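Local coordinates for peptidoglycan glycosyltransferase (Atopobium parvulum, PDB 4OVD), which belongs to the penicillin-binding proteins and combines a dimerisation domain with a domain of the penicillin-binding protein transpeptidase family, at residues A252-P255 and R256-E259; V428-K431 and G432-V435. All coordinates share one frame; numbering follows the deposited sequence.

Contact 1: A252-P255 and R256-E259; sequences AMNP and RTGE
The side-chain carbonyl of N254 reaches forward to the residues that follow it and accepts two backbone N-H groups, those of R256 and T257. The first bond makes an Asx turn. It lies in the connection of a beta hairpin, between strand 248-253 and strand 260-266 of the five-stranded antiparallel sheet. N254 has its CG anti to the backbone N (chi1 -179°), which carries OD1 to the turn. R256 N lies in the carbonyl plane, 2.8 Å from N254 OD1. T257 N comes from above that plane, at 3.0 Å from N254 OD1. Two bonds thus fix the rotation of the amide. Its other end, ND2, bonds to Y261 OH, and a water accepts from both N254 ND2 and R256 NE.

The side chains of N254 and T257 cross at about a right angle. T257 OG1 packs against CG of N254, 3.2 Å away. T257 also forms an ST turn: E259 N donates to T257 OG1 at 3.1 Å, and the bond is nearly straight. A chi1 of 62° sets OG1 between N and C of T257, within reach of that N-H. T257 CG2 lies over one face of the R256 guanidinium, offset toward its rim.

The backbone closes the connection twice. G258 N donates to N254 O and N254 N to E259 O, both at 2.9 Å. The chain of M253, a selenomethionine, bends at chi3 and brings CE tightly against G258, 3.3 Å from G258 CA.

Contact 2: V428-K431 and G432-V435; sequences VANK and GTMV
N430 and T433 grip each other by two hydrogen bonds. T433 N donates to N430 O at 3.0 Å. The side chain adds a second bond, N430 ND2 to T433 O at 3.1 Å. T433 O sits close to the amide plane of N430, while ND2 is tilted from the carbonyl plane of T433. The CG of N430 is anti to its backbone N (chi1 -175°), and this swings the amide across to T433. This is the packed part. ND2 also lies 3.6 Å from CB of T433, and CG1 of V435 comes within 3.8 Å of ND2 of N430. R256 touches the N430 side chain.

The chain here makes a type I' beta turn, N430 to T433, directly after helix 418-429. It reverses the chain into the short strand 433-434, which pairs with strand 453-454. K431 and G432 hold the two central positions, with positive phi of 62° and 98°. Close by, T433 OG1 bonds to D454 OD1, and V435 N bonds to T426 OG1 of the helix.

The solvent side is K431. The end of its side chain leads away from 432-435. The chain bends at chi3 and chi4, and the residue is exposed, though its side chain also touches S458 of helix 458-474.

Overall arrangement
Contact 1 comes first along the chain and contact 2 follows it, with many residues between. In space their centres are about 10 Å apart, and the two turns touch. Contact 1 belongs to the hairpin of strands 248-253 and 260-266, at the edge of the five-stranded antiparallel sheet, with 260-266 outermost. Contact 2 follows helix 418-429, which packs on M253 and P255. The meeting is close: G258 CA lies 3.4 Å from V435 CG2, and P255 O lies 3.4 Å from N430 CB. Both fall within the transpeptidase family domain, where they join the edge hairpin of the sheet to the turn that follows helix 418-429.

Contact 1: A252-P255 and R256-E259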
ATOM      1  N   ALA A 252       3.638   6.130   3.315  1.00 35.75           N
ATOM      2  CA  ALA A 252       2.846   7.160   3.944  1.00 40.49           C
ATOM      3  C   ALA A 252       2.202   7.865   2.757  1.00 41.06           C
ATOM      4  O   ALA A 252       2.917   8.211   1.845  1.00 44.02           O
ATOM      5  CB  ALA A 252       3.711   8.108   4.714  1.00 41.54           C
HETATM    6  N   MSE A 253       0.902   8.141   2.818  1.00 37.65           N
HETATM    7  CA  MSE A 253       0.175   8.712   1.715  1.00 39.59           C
HETATM    8  C   MSE A 253      -0.931   9.569   2.211  1.00 39.15           C
HETATM    9  O   MSE A 253      -1.305   9.503   3.337  1.00 40.52           O
HETATM   10  CB  MSE A 253      -0.445   7.590   0.834  1.00 35.51           C
HETATM   11  CG  MSE A 253      -1.913   7.051   1.098  1.00 40.01           C
HETATM   12 SE   MSE A 253      -2.204   5.871  -0.453  0.75 57.28          SE
HETATM   13  CE  MSE A 253      -3.027   7.210  -1.597  1.00 51.90           C
ATOM     14  N   ASN A 254      -1.437  10.405   1.326  1.00 40.61           N
ATOM     15  CA  ASN A 254      -2.516  11.267   1.605  1.00 39.04           C
ATOM     16  C   ASN A 254      -3.725  10.507   1.063  1.00 43.49           C
ATOM     17  O   ASN A 254      -3.820  10.260  -0.140  1.00 38.84           O
ATOM     18  CB  ASN A 254      -2.303  12.589   0.869  1.00 41.46           C
ATOM     19  CG  ASN A 254      -3.386  13.566   1.127  1.00 41.08           C
ATOM     20  OD1 ASN A 254      -4.536  13.245   1.065  1.00 43.97           O
ATOM     21  ND2 ASN A 254      -3.018  14.767   1.430  1.00 42.82           N
ATOM     22  N   PRO A 255      -4.659  10.136   1.953  1.00 41.00           N
ATOM     23  CA  PRO A 255      -5.823   9.398   1.559  1.00 42.88           C
ATOM     24  C   PRO A 255      -6.847  10.220   0.769  1.00 43.68           C
ATOM     25  O   PRO A 255      -7.737   9.640   0.168  1.00 41.87           O
ATOM     26  CB  PRO A 255      -6.413   8.923   2.894  1.00 45.63           C
ATOM     27  CG  PRO A 255      -5.936   9.899   3.872  1.00 46.60           C
ATOM     28  CD  PRO A 255      -4.593  10.341   3.406  1.00 42.05           C
ATOM     29  N   ARG A 256      -6.726  11.529   0.728  1.00 45.65           N
ATOM     30  CA  ARG A 256      -7.673  12.318  -0.052  1.00 47.76           C
ATOM     31  C   ARG A 256      -7.171  12.648  -1.459  1.00 42.72           C
ATOM     32  O   ARG A 256      -7.937  12.689  -2.370  1.00 46.52           O
ATOM     33  CB  ARG A 256      -7.988  13.628   0.620  1.00 55.94           C
ATOM     34  CG  ARG A 256      -8.963  14.471  -0.195  1.00 59.97           C
ATOM     35  CD  ARG A 256      -9.258  15.792   0.496  1.00 73.80           C
ATOM     36  NE  ARG A 256      -8.062  16.648   0.560  1.00 74.42           N
ATOM     37  CZ  ARG A 256      -7.622  17.467  -0.411  1.00 77.08           C
ATOM     38  NH1 ARG A 256      -8.239  17.572  -1.600  1.00 72.18           N
ATOM     39  NH2 ARG A 256      -6.521  18.179  -0.194  1.00 73.35           N
ATOM     40  N   THR A 257      -5.916  12.978  -1.632  1.00 40.13           N
ATOM     41  CA  THR A 257      -5.416  13.278  -2.966  1.00 43.16           C
ATOM     42  C   THR A 257      -4.732  12.072  -3.644  1.00 44.59           C
ATOM     43  O   THR A 257      -4.492  12.075  -4.848  1.00 50.36           O
ATOM     44  CB  THR A 257      -4.318  14.293  -2.859  1.00 43.62           C
ATOM     45  OG1 THR A 257      -3.287  13.710  -2.097  1.00 40.59           O
ATOM     46  CG2 THR A 257      -4.782  15.615  -2.198  1.00 46.15           C
ATOM     47  N   GLY A 258      -4.359  11.070  -2.857  1.00 42.26           N
ATOM     48  CA  GLY A 258      -3.654   9.909  -3.345  1.00 39.77           C
ATOM     49  C   GLY A 258      -2.149  10.081  -3.432  1.00 41.37           C
ATOM     50  O   GLY A 258      -1.447   9.115  -3.694  1.00 40.37           O
ATOM     51  N   GLU A 259      -1.626  11.268  -3.147  1.00 40.87           N
ATOM     52  CA  GLU A 259      -0.166  11.530  -3.240  1.00 41.19           C
ATOM     53  C   GLU A 259       0.601  10.730  -2.221  1.00 43.08           C
ATOM     54  O   GLU A 259       0.141  10.617  -1.091  1.00 37.70           O
ATOM     55  CB  GLU A 259       0.131  13.017  -3.014  1.00 44.90           C
ATOM     56  CG  GLU A 259      -0.395  13.889  -4.144  1.00 49.51           C
ATOM     57  CD  GLU A 259      -0.256  15.415  -3.890  1.00 66.48           C
ATOM     58  OE1 GLU A 259       0.186  15.821  -2.773  1.00 57.52           O
ATOM     59  OE2 GLU A 259      -0.594  16.210  -4.824  1.00 67.99           O
TER
HETATM   60  O   HOH W   1      -5.605  16.456   2.455  1.00 52.64           O

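Contact 2: V428-K431 and G432-V435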
ATOM      1  N   VAL A 428     -12.334   4.290   2.900  1.00 38.87           N
ATOM      2  CA  VAL A 428     -12.804   4.465   4.278  1.00 37.95           C
ATOM      3  C   VAL A 428     -12.296   5.790   4.826  1.00 38.49           C
ATOM      4  O   VAL A 428     -12.984   6.517   5.583  1.00 35.13           O
ATOM      5  CB  VAL A 428     -12.376   3.274   5.154  1.00 38.27           C
ATOM      6  CG1 VAL A 428     -12.634   3.542   6.623  1.00 45.33           C
ATOM      7  CG2 VAL A 428     -13.110   2.038   4.718  1.00 40.68           C
ATOM      8  N   ALA A 429     -11.084   6.151   4.442  1.00 37.07           N
ATOM      9  CA  ALA A 429     -10.510   7.399   4.962  1.00 37.92           C
ATOM     10  C   ALA A 429     -10.912   8.635   4.167  1.00 40.75           C
ATOM     11  O   ALA A 429     -10.571   9.723   4.570  1.00 46.25           O
ATOM     12  CB  ALA A 429      -8.994   7.315   4.965  1.00 38.62           C
ATOM     13  N   ASN A 430     -11.566   8.479   3.018  1.00 37.81           N
ATOM     14  CA  ASN A 430     -11.900   9.648   2.252  1.00 38.79           C
ATOM     15  C   ASN A 430     -13.373   9.768   1.915  1.00 39.81           C
ATOM     16  O   ASN A 430     -13.734   9.991   0.759  1.00 38.34           O
ATOM     17  CB  ASN A 430     -11.077   9.633   1.008  1.00 37.10           C
ATOM     18  CG  ASN A 430     -11.269  10.873   0.184  1.00 39.29           C
ATOM     19  OD1 ASN A 430     -11.236  11.944   0.708  1.00 40.99           O
ATOM     20  ND2 ASN A 430     -11.364  10.722  -1.098  1.00 40.54           N
ATOM     21  N   LYS A 431     -14.215   9.499   2.910  1.00 38.52           N
ATOM     22  CA  LYS A 431     -15.675   9.646   2.759  1.00 44.13           C
ATOM     23  C   LYS A 431     -16.250   8.767   1.722  1.00 42.70           C
ATOM     24  O   LYS A 431     -17.214   9.095   1.060  1.00 38.90           O
ATOM     25  CB  LYS A 431     -16.015  11.106   2.484  1.00 47.32           C
ATOM     26  CG  LYS A 431     -15.617  11.960   3.686  1.00 55.39           C
ATOM     27  CD  LYS A 431     -15.699  13.483   3.441  1.00 65.67           C
ATOM     28  CE  LYS A 431     -17.117  13.993   3.154  1.00 83.77           C
ATOM     29  NZ  LYS A 431     -18.098  13.745   4.255  1.00 89.30           N
ATOM     30  N   GLY A 432     -15.585   7.671   1.511  1.00 37.78           N
ATOM     31  CA  GLY A 432     -16.089   6.722   0.587  1.00 40.84           C
ATOM     32  C   GLY A 432     -15.527   6.745  -0.777  1.00 39.27           C
ATOM     33  O   GLY A 432     -15.907   5.889  -1.603  1.00 38.98           O
ATOM     34  N   THR A 433     -14.698   7.745  -1.062  1.00 39.75           N
ATOM     35  CA  THR A 433     -14.122   7.837  -2.402  1.00 43.65           C
ATOM     36  C   THR A 433     -12.691   7.268  -2.436  1.00 39.16           C
ATOM     37  O   THR A 433     -11.839   7.724  -1.704  1.00 39.53           O
ATOM     38  CB  THR A 433     -14.184   9.274  -2.899  1.00 44.90           C
ATOM     39  OG1 THR A 433     -15.551   9.647  -3.029  1.00 48.11           O
ATOM     40  CG2 THR A 433     -13.528   9.437  -4.283  1.00 48.99           C
HETATM   41  N   MSE A 434     -12.452   6.251  -3.250  1.00 35.34           N
HETATM   42  CA  MSE A 434     -11.111   5.646  -3.403  1.00 35.93           C
HETATM   43  C   MSE A 434     -10.251   6.431  -4.370  1.00 37.34           C
HETATM   44  O   MSE A 434     -10.729   6.894  -5.411  1.00 42.12           O
HETATM   45  CB  MSE A 434     -11.374   4.196  -3.812  1.00 38.54           C
HETATM   46  CG  MSE A 434     -10.176   3.431  -4.199  1.00 42.06           C
HETATM   47 SE   MSE A 434     -10.674   1.553  -4.000  0.76 36.48          SE
HETATM   48  CE  MSE A 434     -11.469   1.528  -5.776  1.00 40.44           C
ATOM     49  N   VAL A 435      -9.006   6.704  -4.007  1.00 34.93           N
ATOM     50  CA  VAL A 435      -8.152   7.499  -4.857  1.00 40.73           C
ATOM     51  C   VAL A 435      -7.091   6.641  -5.467  1.00 39.48           C
ATOM     52  O   VAL A 435      -6.980   5.512  -5.117  1.00 39.59           O
ATOM     53  CB  VAL A 435      -7.493   8.647  -4.059  1.00 44.45           C
ATOM     54  CG1 VAL A 435      -8.555   9.531  -3.395  1.00 50.66           C
ATOM     55  CG2 VAL A 435      -6.541   8.113  -3.024  1.00 49.88           C
TER